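AlkD2 (Streptococcus mutans, PDB 6M9M) is of unknown function but binds inosine-5'-monophosphate and belongs to the HEAT-like repeat family of DNA glycosylases. Local coordinates at residues E141-A146 and K174-L179; R131-T134 and Y138-E141; I110-L115 and I147-D152. All blocks are in the same frame, centred on the assembly; numbering follows the deposited sequence.

Overall arrangement
The three contacts lie between residues 110 and 179 of an all-helical HEAT-like repeat protein and illustrate how neighbouring helices of such a stack are tied together. Along the chain come 110-115 (contact 3), both segments of contact 2 in the loop before helix 143-151, then that helix, which serves contacts 1 and 3, and finally 174-179 (contact 1). Centres of contacts 1 and 2 are about 8 Å apart, of 2 and 3 about 13 Å, of 1 and 3 about 15 Å. Contacts 1 and 2 share Glu-141; Trp-133 and Phe-139 of contact 2 both touch Ala-146 and Ile-111, and Trp-133 also Ile-150. The three thus form one continuous packing region in the C-terminal half, away from the nucleotide site.

Contact 1: residues E141-A146 and K174-L179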
ATOM      1  N   GLU A 141      15.323   0.786  12.397  0.97 16.41           N
ATOM      2  CA  GLU A 141      16.543   1.365  12.932  0.97 17.20           C
ATOM      3  C   GLU A 141      16.568   2.879  12.844  0.97 16.79           C
ATOM      4  O   GLU A 141      17.383   3.515  13.527  0.97 19.07           O
ATOM      5  CB  GLU A 141      17.766   0.798  12.198  0.97 18.00           C
ATOM      6  CG  GLU A 141      17.957  -0.699  12.362  0.97 19.63           C
ATOM      7  CD  GLU A 141      17.044  -1.518  11.474  0.97 21.00           C
ATOM      8  OE1 GLU A 141      16.689  -1.070  10.361  0.97 20.05           O
ATOM      9  OE2 GLU A 141      16.670  -2.627  11.908  0.97 24.50           O
ATOM     10  N   ASN A 142      15.686   3.461  12.030  1.00 16.28           N
ATOM     11  CA  ASN A 142      15.653   4.901  11.783  1.00 16.47           C
ATOM     12  C   ASN A 142      14.209   5.375  11.860  1.00 15.69           C
ATOM     13  O   ASN A 142      13.633   5.831  10.872  1.00 14.93           O
ATOM     14  CB  ASN A 142      16.247   5.221  10.416  1.00 16.99           C
ATOM     15  CG  ASN A 142      17.661   4.756  10.283  1.00 17.26           C
ATOM     16  OD1 ASN A 142      18.590   5.444  10.698  1.00 19.80           O
ATOM     17  ND2 ASN A 142      17.836   3.580   9.725  1.00 16.85           N
ATOM     18  N   PRO A 143      13.589   5.271  13.032  1.00 16.27           N
ATOM     19  CA  PRO A 143      12.152   5.575  13.129  1.00 16.32           C
ATOM     20  C   PRO A 143      11.762   6.975  12.692  1.00 15.17           C
ATOM     21  O   PRO A 143      10.648   7.158  12.191  1.00 14.39           O
ATOM     22  CB  PRO A 143      11.832   5.331  14.609  1.00 17.70           C
ATOM     23  CG  PRO A 143      13.175   5.317  15.323  1.00 19.38           C
ATOM     24  CD  PRO A 143      14.158   4.803  14.312  1.00 18.36           C
ATOM     25  N   ASN A 144      12.616   7.981  12.897  1.00 16.78           N
ATOM     26  CA  ASN A 144      12.265   9.322  12.447  1.00 17.71           C
ATOM     27  C   ASN A 144      12.141   9.402  10.927  1.00 16.92           C
ATOM     28  O   ASN A 144      11.458  10.292  10.420  1.00 17.94           O
ATOM     29  CB  ASN A 144      13.261  10.359  12.967  1.00 21.24           C
ATOM     30  CG  ASN A 144      12.900  10.869  14.359  1.00 23.94           C
ATOM     31  OD1 ASN A 144      11.734  10.881  14.761  1.00 24.95           O
ATOM     32  ND2 ASN A 144      13.904  11.314  15.094  1.00 26.15           N
ATOM     33  N   GLU A 145      12.798   8.503  10.182  1.00 15.72           N
ATOM     34  CA  GLU A 145      12.628   8.519   8.730  1.00 15.15           C
ATOM     35  C   GLU A 145      11.235   8.068   8.313  1.00 14.11           C
ATOM     36  O   GLU A 145      10.779   8.434   7.222  1.00 14.10           O
ATOM     37  CB  GLU A 145      13.681   7.651   8.048  1.00 15.98           C
ATOM     38  CG  GLU A 145      15.108   8.149   8.186  1.00 19.25           C
ATOM     39  CD  GLU A 145      15.377   9.449   7.448  1.00 23.24           C
ATOM     40  OE1 GLU A 145      14.760   9.702   6.394  1.00 24.07           O
ATOM     41  OE2 GLU A 145      16.229  10.225   7.926  1.00 26.80           O
ATOM     42  N   ALA A 146      10.557   7.298   9.164  1.00 13.07           N
ATOM     43  CA  ALA A 146       9.152   6.983   8.955  1.00 12.08           C
ATOM     44  C   ALA A 146       8.272   8.113   9.460  1.00 11.76           C
ATOM     45  O   ALA A 146       7.375   8.570   8.752  1.00 11.62           O
ATOM     46  CB  ALA A 146       8.807   5.675   9.664  1.00 13.52           C
ATOM     47  N   LYS A 174       3.287   3.461  19.827  1.00 14.04           N
ATOM     48  CA  LYS A 174       3.230   2.413  20.838  1.00 14.08           C
ATOM     49  C   LYS A 174       4.610   1.871  21.150  1.00 15.76           C
ATOM     50  O   LYS A 174       4.849   1.402  22.261  1.00 15.95           O
ATOM     51  CB  LYS A 174       2.302   1.291  20.375  1.00 15.36           C
ATOM     52  CG  LYS A 174       0.862   1.769  20.278  1.00 16.93           C
ATOM     53  CD  LYS A 174       0.037   0.857  19.396  1.00 18.83           C
ATOM     54  CE  LYS A 174      -1.347   1.393  19.202  1.00 17.02           C
ATOM     55  NZ  LYS A 174      -2.191   0.580  18.303  1.00 15.07           N
ATOM     56  N   LYS A 175       5.529   1.938  20.191  1.00 18.02           N
ATOM     57  CA  LYS A 175       6.891   1.478  20.410  1.00 20.21           C
ATOM     58  C   LYS A 175       7.894   2.615  20.510  1.00 21.39           C
ATOM     59  O   LYS A 175       8.952   2.430  21.129  1.00 24.39           O
ATOM     60  CB  LYS A 175       7.275   0.514  19.281  1.00 21.68           C
ATOM     61  CG  LYS A 175       8.303  -0.521  19.611  1.00 23.09           C
ATOM     62  CD  LYS A 175       8.504  -1.460  18.466  1.00 21.58           C
ATOM     63  CE  LYS A 175       7.470  -2.557  18.406  1.00 19.49           C
ATOM     64  NZ  LYS A 175       8.048  -3.616  17.528  1.00 17.50           N
ATOM     65  N   PHE A 176       7.572   3.792  19.976  1.00 20.86           N
ATOM     66  CA  PHE A 176       8.462   4.953  20.013  1.00 20.96           C
ATOM     67  C   PHE A 176       7.686   6.159  20.527  1.00 21.23           C
ATOM     68  O   PHE A 176       7.542   7.180  19.837  1.00 21.12           O
ATOM     69  CB  PHE A 176       9.048   5.223  18.630  1.00 20.91           C
ATOM     70  CG  PHE A 176       9.841   4.077  18.080  1.00 20.63           C
ATOM     71  CD1 PHE A 176      11.192   3.944  18.377  1.00 22.56           C
ATOM     72  CD2 PHE A 176       9.242   3.117  17.285  1.00 19.64           C
ATOM     73  CE1 PHE A 176      11.922   2.890  17.861  1.00 23.10           C
ATOM     74  CE2 PHE A 176       9.965   2.054  16.797  1.00 20.20           C
ATOM     75  CZ  PHE A 176      11.307   1.943  17.077  1.00 22.18           C
ATOM     76  N   PRO A 177       7.142   6.062  21.741  1.00 22.80           N
ATOM     77  CA  PRO A 177       6.335   7.181  22.248  1.00 23.58           C
ATOM     78  C   PRO A 177       7.127   8.466  22.349  1.00 24.97           C
ATOM     79  O   PRO A 177       6.591   9.543  22.070  1.00 25.76           O
ATOM     80  CB  PRO A 177       5.829   6.677  23.609  1.00 23.78           C
ATOM     81  CG  PRO A 177       6.758   5.554  23.976  1.00 24.25           C
ATOM     82  CD  PRO A 177       7.177   4.927  22.678  1.00 23.90           C
ATOM     83  N   ASP A 178       8.403   8.387  22.739  1.00 25.63           N
ATOM     84  CA  ASP A 178       9.204   9.598  22.862  1.00 26.85           C
ATOM     85  C   ASP A 178       9.298  10.330  21.526  1.00 25.56           C
ATOM     86  O   ASP A 178       9.113  11.548  21.453  1.00 27.48           O
ATOM     87  CB  ASP A 178      10.602   9.257  23.405  1.00 30.42           C
ATOM     88  CG  ASP A 178      10.570   8.622  24.800  1.00 34.25           C
ATOM     89  OD1 ASP A 178       9.646   8.908  25.581  1.00 35.51           O
ATOM     90  OD2 ASP A 178      11.489   7.839  25.122  1.00 36.37           O
ATOM     91  N   LEU A 179       9.551   9.598  20.442  1.00 24.28           N
ATOM     92  CA  LEU A 179       9.750  10.262  19.159  1.00 22.99           C
ATOM     93  C   LEU A 179       8.444  10.817  18.601  1.00 21.63           C
ATOM     94  O   LEU A 179       8.439  11.881  17.972  1.00 22.04           O
ATOM     95  CB  LEU A 179      10.370   9.293  18.162  1.00 23.14           C
ATOM     96  CG  LEU A 179      11.748   8.754  18.533  1.00 24.38           C
ATOM     97  CD1 LEU A 179      12.197   7.756  17.481  1.00 24.18           C
ATOM     98  CD2 LEU A 179      12.717   9.907  18.655  1.00 26.09           C
TER
HETATM   99  O   HOH W   1      10.537  12.832  16.314  1.00 26.25           O
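The ring of Pro-143 lies over one face of Phe-176, a proline-aromatic CH-pi contact between the start of one helix and the turn that joins two others. Its CB sits 4.0 Å from the centroid of the Phe-176 ring and only 7° off the ring normal, while the neighbouring CG of Pro-143 reaches CE1 of Phe-176 at 3.7 Å. The same CG is pressed against a second partner, CD1 of Leu-179, at 3.4 Å, tighter than usual for two carbons. Pro-143 is therefore held by an aromatic face and a leucine methyl together.

Beside this apolar patch, the amide of Asn-144 passes obliquely across Leu-179, its OD1 lying 4.0 Å from the leucine CB. One water joins the polar groups here: it donates to OD1 of Asn-144 and to the backbone O of Leu-179, both at 2.8 Å. No direct hydrogen bond spans the two segments.

The placement of the ring follows from its backbone position: Phe-176 is the N-cap residue of helix 177-185, and its CG stands anti to the carbonyl carbon (chi1 -60°), which carries the ring out toward Pro-143. Farther out, Thr-134 packs on this ring, and CD1 of Ile-147 packs on CB of Leu-179. This surface contact brings the first turn of helix 143-151 against the junction where helix 159-175 gives way to helix 177-185.

Contact 2: residues R131-T134 and Y138-E141; sequences RIWT and YFKE
Trp-133 and Phe-139 form the aromatic part of this contact, a T-shaped pair in which the indole presents its edge to the phenyl face. The ring planes meet at 62°, and the centroid of the indole six-membered ring is 5.0 Å from that of Phe-139. CE3 of Trp-133 stands over the middle of the phenyl ring, 3.8 Å above its plane, and the adjoining CZ3 of Trp-133 approaches CZ of Phe-139 at 3.7 Å. Matching torsions, with CG anti to the carbonyl carbon in both (chi1 -78° for Trp-133, -63° for Phe-139), send the two side chains off the backbone side by side in the same direction, which lets the indole edge meet the phenyl face. On the opposite face of the phenyl ring, offset toward its rim, lies CD2 of Tyr-138, so that Phe-139 has an aromatic neighbour on each face.

Backbone carbonyls make the second class of contact, with carbon as their partner. The O of Trp-133 comes within 3.2 Å of CB of Phe-139, and the O of Thr-134 receives a CA-H...O contact from CA of Lys-140 at 3.3 Å. In the other direction, the CG2 methyl of Thr-134 rests near the carbonyl O of Phe-139.

Conventional hydrogen bonds do not cross between the segments; the indole NE1 instead bonds to the backbone O of Thr-127. Both segments belong to the loop joining helices 120-129 and 143-151. The rings of Trp-133 and Phe-139 reach into the helical layer, where Ile-111 of helix 108-115 and Ala-146 of helix 143-151 pack against both.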
ATOM      1  N   ARG A 131       2.438  -0.003   6.901  1.00 10.05           N
ATOM      2  CA  ARG A 131       2.127  -0.169   8.323  1.00  9.61           C
ATOM      3  C   ARG A 131       2.389  -1.617   8.740  1.00  9.88           C
ATOM      4  O   ARG A 131       2.067  -2.554   7.996  1.00 10.87           O
ATOM      5  CB  ARG A 131       0.657   0.165   8.568  1.00 10.11           C
ATOM      6  CG  ARG A 131       0.303   1.641   8.376  1.00 10.40           C
ATOM      7  CD  ARG A 131      -1.189   1.885   8.579  1.00 11.27           C
ATOM      8  NE  ARG A 131      -1.548   1.602   9.961  1.00 11.82           N
ATOM      9  CZ  ARG A 131      -2.786   1.478  10.403  1.00 13.26           C
ATOM     10  NH1 ARG A 131      -3.800   1.639   9.566  1.00 14.94           N
ATOM     11  NH2 ARG A 131      -2.998   1.214  11.682  1.00 14.45           N
ATOM     12  N   ILE A 132       2.985  -1.828   9.919  1.00 10.13           N
ATOM     13  CA  ILE A 132       3.555  -0.825  10.819  1.00 10.10           C
ATOM     14  C   ILE A 132       4.935  -0.434  10.300  1.00  9.48           C
ATOM     15  O   ILE A 132       5.804  -1.295  10.123  1.00  9.70           O
ATOM     16  CB  ILE A 132       3.631  -1.419  12.247  1.00 10.32           C
ATOM     17  CG1 ILE A 132       2.218  -1.731  12.738  1.00 11.28           C
ATOM     18  CG2 ILE A 132       4.393  -0.479  13.154  1.00 11.57           C
ATOM     19  CD1 ILE A 132       2.148  -2.546  14.038  1.00 11.79           C
ATOM     20  N   TRP A 133       5.156   0.854  10.028  1.00  9.69           N
ATOM     21  CA  TRP A 133       6.348   1.239   9.277  1.00  9.66           C
ATOM     22  C   TRP A 133       7.619   0.836  10.020  1.00  9.92           C
ATOM     23  O   TRP A 133       8.576   0.362   9.409  1.00 10.18           O
ATOM     24  CB  TRP A 133       6.389   2.739   9.019  1.00 10.20           C
ATOM     25  CG  TRP A 133       5.536   3.296   7.920  1.00  9.75           C
ATOM     26  CD1 TRP A 133       4.177   3.169   7.755  1.00  9.79           C
ATOM     27  CD2 TRP A 133       5.992   4.138   6.860  1.00  9.78           C
ATOM     28  NE1 TRP A 133       3.768   3.889   6.646  1.00 10.04           N
ATOM     29  CE2 TRP A 133       4.871   4.475   6.074  1.00  9.86           C
ATOM     30  CE3 TRP A 133       7.246   4.636   6.491  1.00 10.49           C
ATOM     31  CZ2 TRP A 133       4.966   5.292   4.962  1.00 10.99           C
ATOM     32  CZ3 TRP A 133       7.338   5.445   5.378  1.00 11.16           C
ATOM     33  CH2 TRP A 133       6.197   5.765   4.627  1.00 11.64           C
ATOM     34  N   THR A 134       7.644   1.025  11.339  1.00 11.07           N
ATOM     35  CA  THR A 134       8.836   0.771  12.136  1.00 12.42           C
ATOM     36  C   THR A 134       9.039  -0.705  12.465  1.00 13.55           C
ATOM     37  O   THR A 134       9.995  -1.027  13.166  1.00 15.15           O
ATOM     38  CB  THR A 134       8.808   1.644  13.386  1.00 13.98           C
ATOM     39  OG1 THR A 134       7.520   1.567  14.001  1.00 14.69           O
ATOM     40  CG2 THR A 134       9.098   3.082  13.026  1.00 14.81           C
ATOM     41  N   TYR A 138      15.161  -0.858   7.882  1.00 13.90           N
ATOM     42  CA  TYR A 138      15.529   0.538   7.706  1.00 13.31           C
ATOM     43  C   TYR A 138      14.722   1.445   8.633  1.00 12.84           C
ATOM     44  O   TYR A 138      15.294   2.161   9.462  1.00 13.67           O
ATOM     45  CB  TYR A 138      15.439   1.020   6.257  1.00 13.99           C
ATOM     46  CG  TYR A 138      15.910   2.456   6.175  1.00 13.93           C
ATOM     47  CD1 TYR A 138      17.259   2.770   6.297  1.00 14.69           C
ATOM     48  CD2 TYR A 138      15.004   3.504   6.012  1.00 14.32           C
ATOM     49  CE1 TYR A 138      17.692   4.065   6.251  1.00 16.00           C
ATOM     50  CE2 TYR A 138      15.429   4.807   5.966  1.00 14.74           C
ATOM     51  CZ  TYR A 138      16.781   5.082   6.090  1.00 16.34           C
ATOM     52  OH  TYR A 138      17.243   6.373   6.040  1.00 18.82           O
ATOM     53  N   PHE A 139      13.395   1.421   8.515  1.00 11.95           N
ATOM     54  CA  PHE A 139      12.574   2.241   9.409  1.00 11.73           C
ATOM     55  C   PHE A 139      12.687   1.797  10.864  1.00 13.70           C
ATOM     56  O   PHE A 139      12.600   2.633  11.778  1.00 15.31           O
ATOM     57  CB  PHE A 139      11.129   2.248   8.923  1.00 11.36           C
ATOM     58  CG  PHE A 139      10.969   2.876   7.569  1.00 10.59           C
ATOM     59  CD1 PHE A 139      11.302   4.205   7.374  1.00 10.98           C
ATOM     60  CD2 PHE A 139      10.542   2.139   6.484  1.00 10.99           C
ATOM     61  CE1 PHE A 139      11.197   4.787   6.120  1.00 11.56           C
ATOM     62  CE2 PHE A 139      10.432   2.716   5.235  1.00 11.44           C
ATOM     63  CZ  PHE A 139      10.754   4.035   5.061  1.00 11.84           C
ATOM     64  N   LYS A 140      12.883   0.500  11.109  1.00 15.11           N
ATOM     65  CA  LYS A 140      13.015   0.020  12.477  1.00 17.46           C
ATOM     66  C   LYS A 140      14.233   0.641  13.144  1.00 17.75           C
ATOM     67  O   LYS A 140      14.191   1.004  14.326  1.00 19.55           O
ATOM     68  CB  LYS A 140      13.119  -1.505  12.478  1.00 20.43           C
ATOM     69  CG  LYS A 140      13.423  -2.099  13.840  1.00 25.31           C
ATOM     70  CD  LYS A 140      13.152  -3.601  13.893  1.00 30.67           C
ATOM     71  CE  LYS A 140      13.913  -4.395  12.844  1.00 35.01           C
ATOM     72  NZ  LYS A 140      13.139  -4.613  11.578  1.00 37.66           N
ATOM     73  N   GLU A 141      15.323   0.786  12.397  0.97 16.41           N
ATOM     74  CA  GLU A 141      16.543   1.365  12.932  0.97 17.20           C
ATOM     75  C   GLU A 141      16.568   2.879  12.844  0.97 16.79           C
ATOM     76  O   GLU A 141      17.383   3.515  13.527  0.97 19.07           O
ATOM     77  CB  GLU A 141      17.766   0.798  12.198  0.97 18.00           C
ATOM     78  CG  GLU A 141      17.957  -0.699  12.362  0.97 19.63           C
ATOM     79  CD  GLU A 141      17.044  -1.518  11.474  0.97 21.00           C
ATOM     80  OE1 GLU A 141      16.689  -1.070  10.361  0.97 20.05           O
ATOM     81  OE2 GLU A 141      16.670  -2.627  11.908  0.97 24.50           O
TER

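Contact 3: residues I110-L115 and I147-D152; sequences IIDEWL and IRRIAD
Asp-112 and Arg-149 join two nearly parallel helices by a bidentate salt bridge, within the helical stack of a HEAT-like repeat protein. The short axes of 110-115 and 147-151 run at 18° to each other and remain 11.2 Å apart at their closest, and the extended side chain of Arg-149 crosses that distance.

Arg-149 can be followed outward from its backbone. Its CB meets the CD1 methyl of Leu-115 at 4.0 Å, the two side chains crossing at about a right angle. CG of Arg-149 comes next, 3.8 Å from OD1 of Asp-112, and from it the chain stays extended to NE, carrying the charge across to the other helix. CD of Arg-149 lies 3.4 Å from OD1 of Asp-112, and CG2 of Ile-111 stands farther off on the same side, at 4.4 Å. CD also touches the six-membered ring of Trp-133 at CZ3.

At the tip, the guanidinium takes the carboxylate side-on, one oxygen to each of two nitrogens. The planes of the two groups differ by only 4°. Two bonds in nearly one plane should hold the guanidinium against rotation, and the remaining nitrogen, NH1, is paired with Glu-145, itself also bridged to Arg-148. Arg-149 is buried, and its charge is probably balanced by these two acidic partners. Both carboxylate oxygens of Asp-112 use their syn lone pairs: OD2 accepts from NH2 of Arg-149 at 3.1 Å with an angle of 159°, and OD1 accepts from NE of Arg-149 at 2.7 Å, from slightly out of the guanidinium plane.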
ATOM      1  N   ILE A 110      11.121   5.852  -4.324  1.00  9.10           N
ATOM      2  CA  ILE A 110       9.808   5.449  -4.811  1.00  9.55           C
ATOM      3  C   ILE A 110       8.741   5.703  -3.753  1.00  8.58           C
ATOM      4  O   ILE A 110       7.641   6.167  -4.065  1.00  9.18           O
ATOM      5  CB  ILE A 110       9.849   3.975  -5.250  1.00 12.02           C
ATOM      6  CG1 ILE A 110      10.891   3.740  -6.335  1.00 16.34           C
ATOM      7  CG2 ILE A 110       8.482   3.520  -5.690  1.00 12.34           C
ATOM      8  CD1 ILE A 110      10.720   4.548  -7.539  1.00 18.81           C
ATOM      9  N   ILE A 111       9.036   5.371  -2.496  1.00  8.22           N
ATOM     10  CA  ILE A 111       8.140   5.713  -1.401  1.00  8.01           C
ATOM     11  C   ILE A 111       7.814   7.204  -1.455  1.00  8.98           C
ATOM     12  O   ILE A 111       6.645   7.614  -1.405  1.00  8.84           O
ATOM     13  CB  ILE A 111       8.767   5.289  -0.062  1.00  9.32           C
ATOM     14  CG1 ILE A 111       8.878   3.759   0.017  1.00  9.51           C
ATOM     15  CG2 ILE A 111       7.952   5.818   1.106  1.00 10.02           C
ATOM     16  CD1 ILE A 111       9.753   3.264   1.135  1.00 10.18           C
ATOM     17  N   ASP A 112       8.844   8.041  -1.592  1.00  9.17           N
ATOM     18  CA  ASP A 112       8.612   9.482  -1.602  1.00 10.38           C
ATOM     19  C   ASP A 112       7.782   9.897  -2.811  1.00 10.73           C
ATOM     20  O   ASP A 112       6.919  10.773  -2.713  1.00 12.80           O
ATOM     21  CB  ASP A 112       9.961  10.209  -1.538  1.00 11.02           C
ATOM     22  CG  ASP A 112      10.637  10.039  -0.180  1.00 12.93           C
ATOM     23  OD1 ASP A 112       9.908   9.775   0.795  1.00 14.74           O
ATOM     24  OD2 ASP A 112      11.878  10.151  -0.075  1.00 14.50           O
ATOM     25  N   GLU A 113       8.024   9.278  -3.961  0.98 10.52           N
ATOM     26  CA  GLU A 113       7.234   9.569  -5.154  0.98 11.48           C
ATOM     27  C   GLU A 113       5.763   9.225  -4.948  0.98 10.42           C
ATOM     28  O   GLU A 113       4.877  10.020  -5.273  0.98 11.97           O
ATOM     29  CB  GLU A 113       7.842   8.781  -6.309  0.98 15.43           C
ATOM     30  CG  GLU A 113       7.184   8.882  -7.635  0.98 19.90           C
ATOM     31  CD  GLU A 113       8.011   8.133  -8.681  0.98 24.94           C
ATOM     32  OE1 GLU A 113       7.761   6.932  -8.897  0.98 27.82           O
ATOM     33  OE2 GLU A 113       8.948   8.728  -9.250  0.98 27.82           O
ATOM     34  N   TRP A 114       5.474   8.053  -4.380  1.00  9.29           N
ATOM     35  CA  TRP A 114       4.078   7.680  -4.171  1.00  9.30           C
ATOM     36  C   TRP A 114       3.409   8.591  -3.145  1.00  8.93           C
ATOM     37  O   TRP A 114       2.245   8.966  -3.313  1.00  9.15           O
ATOM     38  CB  TRP A 114       3.972   6.214  -3.757  1.00  8.86           C
ATOM     39  CG  TRP A 114       4.135   5.224  -4.883  1.00  8.53           C
ATOM     40  CD1 TRP A 114       5.105   5.197  -5.846  1.00  8.66           C
ATOM     41  CD2 TRP A 114       3.270   4.117  -5.159  1.00  8.82           C
ATOM     42  NE1 TRP A 114       4.902   4.135  -6.692  1.00  8.83           N
ATOM     43  CE2 TRP A 114       3.783   3.453  -6.294  1.00  8.55           C
ATOM     44  CE3 TRP A 114       2.111   3.625  -4.553  1.00  9.36           C
ATOM     45  CZ2 TRP A 114       3.175   2.320  -6.835  1.00  8.99           C
ATOM     46  CZ3 TRP A 114       1.515   2.492  -5.078  1.00  9.13           C
ATOM     47  CH2 TRP A 114       2.039   1.860  -6.220  1.00  9.44           C
ATOM     48  N   LEU A 115       4.126   8.967  -2.073  1.00  8.82           N
ATOM     49  CA  LEU A 115       3.540   9.842  -1.064  1.00  9.22           C
ATOM     50  C   LEU A 115       3.217  11.233  -1.608  1.00 10.17           C
ATOM     51  O   LEU A 115       2.357  11.917  -1.040  1.00 11.03           O
ATOM     52  CB  LEU A 115       4.489   9.982   0.132  1.00  9.49           C
ATOM     53  CG  LEU A 115       4.736   8.753   0.987  1.00  9.72           C
ATOM     54  CD1 LEU A 115       5.894   9.013   1.945  1.00 10.73           C
ATOM     55  CD2 LEU A 115       3.486   8.371   1.751  1.00 11.09           C
ATOM     56  N   ILE A 147       8.511   8.573  10.691  1.00 12.28           N
ATOM     57  CA  ILE A 147       7.655   9.596  11.286  1.00 12.44           C
ATOM     58  C   ILE A 147       7.608  10.835  10.396  1.00 12.57           C
ATOM     59  O   ILE A 147       6.537  11.399  10.143  1.00 12.48           O
ATOM     60  CB  ILE A 147       8.133   9.920  12.715  1.00 13.35           C
ATOM     61  CG1 ILE A 147       7.914   8.710  13.629  1.00 13.65           C
ATOM     62  CG2 ILE A 147       7.419  11.148  13.257  1.00 14.40           C
ATOM     63  CD1 ILE A 147       8.608   8.826  14.975  1.00 15.40           C
ATOM     64  N   ARG A 148       8.773  11.289   9.915  0.99 12.95           N
ATOM     65  CA  ARG A 148       8.809  12.517   9.124  1.00 14.24           C
ATOM     66  C   ARG A 148       8.012  12.360   7.836  1.00 12.70           C
ATOM     67  O   ARG A 148       7.265  13.263   7.433  1.00 13.38           O
ATOM     68  CB  ARG A 148      10.255  12.914   8.799  1.00 17.31           C
ATOM     69  CG  ARG A 148      10.365  14.176   7.954  1.00 21.63           C
ATOM     70  CD  ARG A 148      11.787  14.473   7.509  0.60 25.39           C
ATOM     71  NE  ARG A 148      12.182  13.701   6.331  0.65 28.59           N
ATOM     72  CZ  ARG A 148      13.058  12.697   6.336  0.66 30.66           C
ATOM     73  NH1 ARG A 148      13.654  12.321   7.459  0.73 30.98           N
ATOM     74  NH2 ARG A 148      13.347  12.071   5.204  0.74 31.63           N
ATOM     75  N   ARG A 149       8.162  11.216   7.172  1.00 11.53           N
ATOM     76  CA  ARG A 149       7.494  11.002   5.896  1.00 11.09           C
ATOM     77  C   ARG A 149       5.984  10.935   6.067  1.00 11.19           C
ATOM     78  O   ARG A 149       5.240  11.484   5.251  1.00 12.24           O
ATOM     79  CB  ARG A 149       7.999   9.708   5.255  1.00 11.05           C
ATOM     80  CG  ARG A 149       9.349   9.868   4.600  1.00 12.07           C
ATOM     81  CD  ARG A 149       9.846   8.538   3.996  1.00 12.65           C
ATOM     82  NE  ARG A 149      10.947   8.803   3.090  1.00 13.66           N
ATOM     83  CZ  ARG A 149      12.208   8.958   3.471  1.00 14.02           C
ATOM     84  NH1 ARG A 149      12.542   8.791   4.748  1.00 14.15           N
ATOM     85  NH2 ARG A 149      13.126   9.269   2.566  1.00 15.19           N
ATOM     86  N   ILE A 150       5.522  10.256   7.111  1.00 11.42           N
ATOM     87  CA  ILE A 150       4.092  10.127   7.354  1.00 11.27           C
ATOM     88  C   ILE A 150       3.510  11.474   7.760  1.00 10.01           C
ATOM     89  O   ILE A 150       2.462  11.909   7.255  1.00 10.77           O
ATOM     90  CB  ILE A 150       3.836   9.059   8.431  1.00 10.72           C
ATOM     91  CG1 ILE A 150       4.283   7.680   7.968  1.00 11.36           C
ATOM     92  CG2 ILE A 150       2.355   9.038   8.800  1.00 11.73           C
ATOM     93  CD1 ILE A 150       4.546   6.708   9.122  1.00 12.29           C
ATOM     94  N   ALA A 151       4.187  12.169   8.682  1.00 11.54           N
ATOM     95  CA  ALA A 151       3.666  13.428   9.214  1.00 11.04           C
ATOM     96  C   ALA A 151       3.585  14.505   8.140  1.00 11.20           C
ATOM     97  O   ALA A 151       2.767  15.424   8.267  1.00 12.27           O
ATOM     98  CB  ALA A 151       4.533  13.893  10.387  1.00 12.70           C
ATOM     99  N   ASP A 152       4.388  14.399   7.072  1.00 11.34           N
ATOM    100  CA  ASP A 152       4.283  15.341   5.974  1.00 13.12           C
ATOM    101  C   ASP A 152       2.905  15.334   5.323  1.00 12.16           C
ATOM    102  O   ASP A 152       2.550  16.295   4.631  1.00 15.16           O
ATOM    103  CB  ASP A 152       5.298  15.036   4.869  1.00 17.73           C
ATOM    104  CG  ASP A 152       6.719  15.417   5.220  1.00 24.32           C
ATOM    105  OD1 ASP A 152       6.917  16.336   6.036  1.00 26.18           O
ATOM    106  OD2 ASP A 152       7.647  14.809   4.623  1.00 27.04           O
TER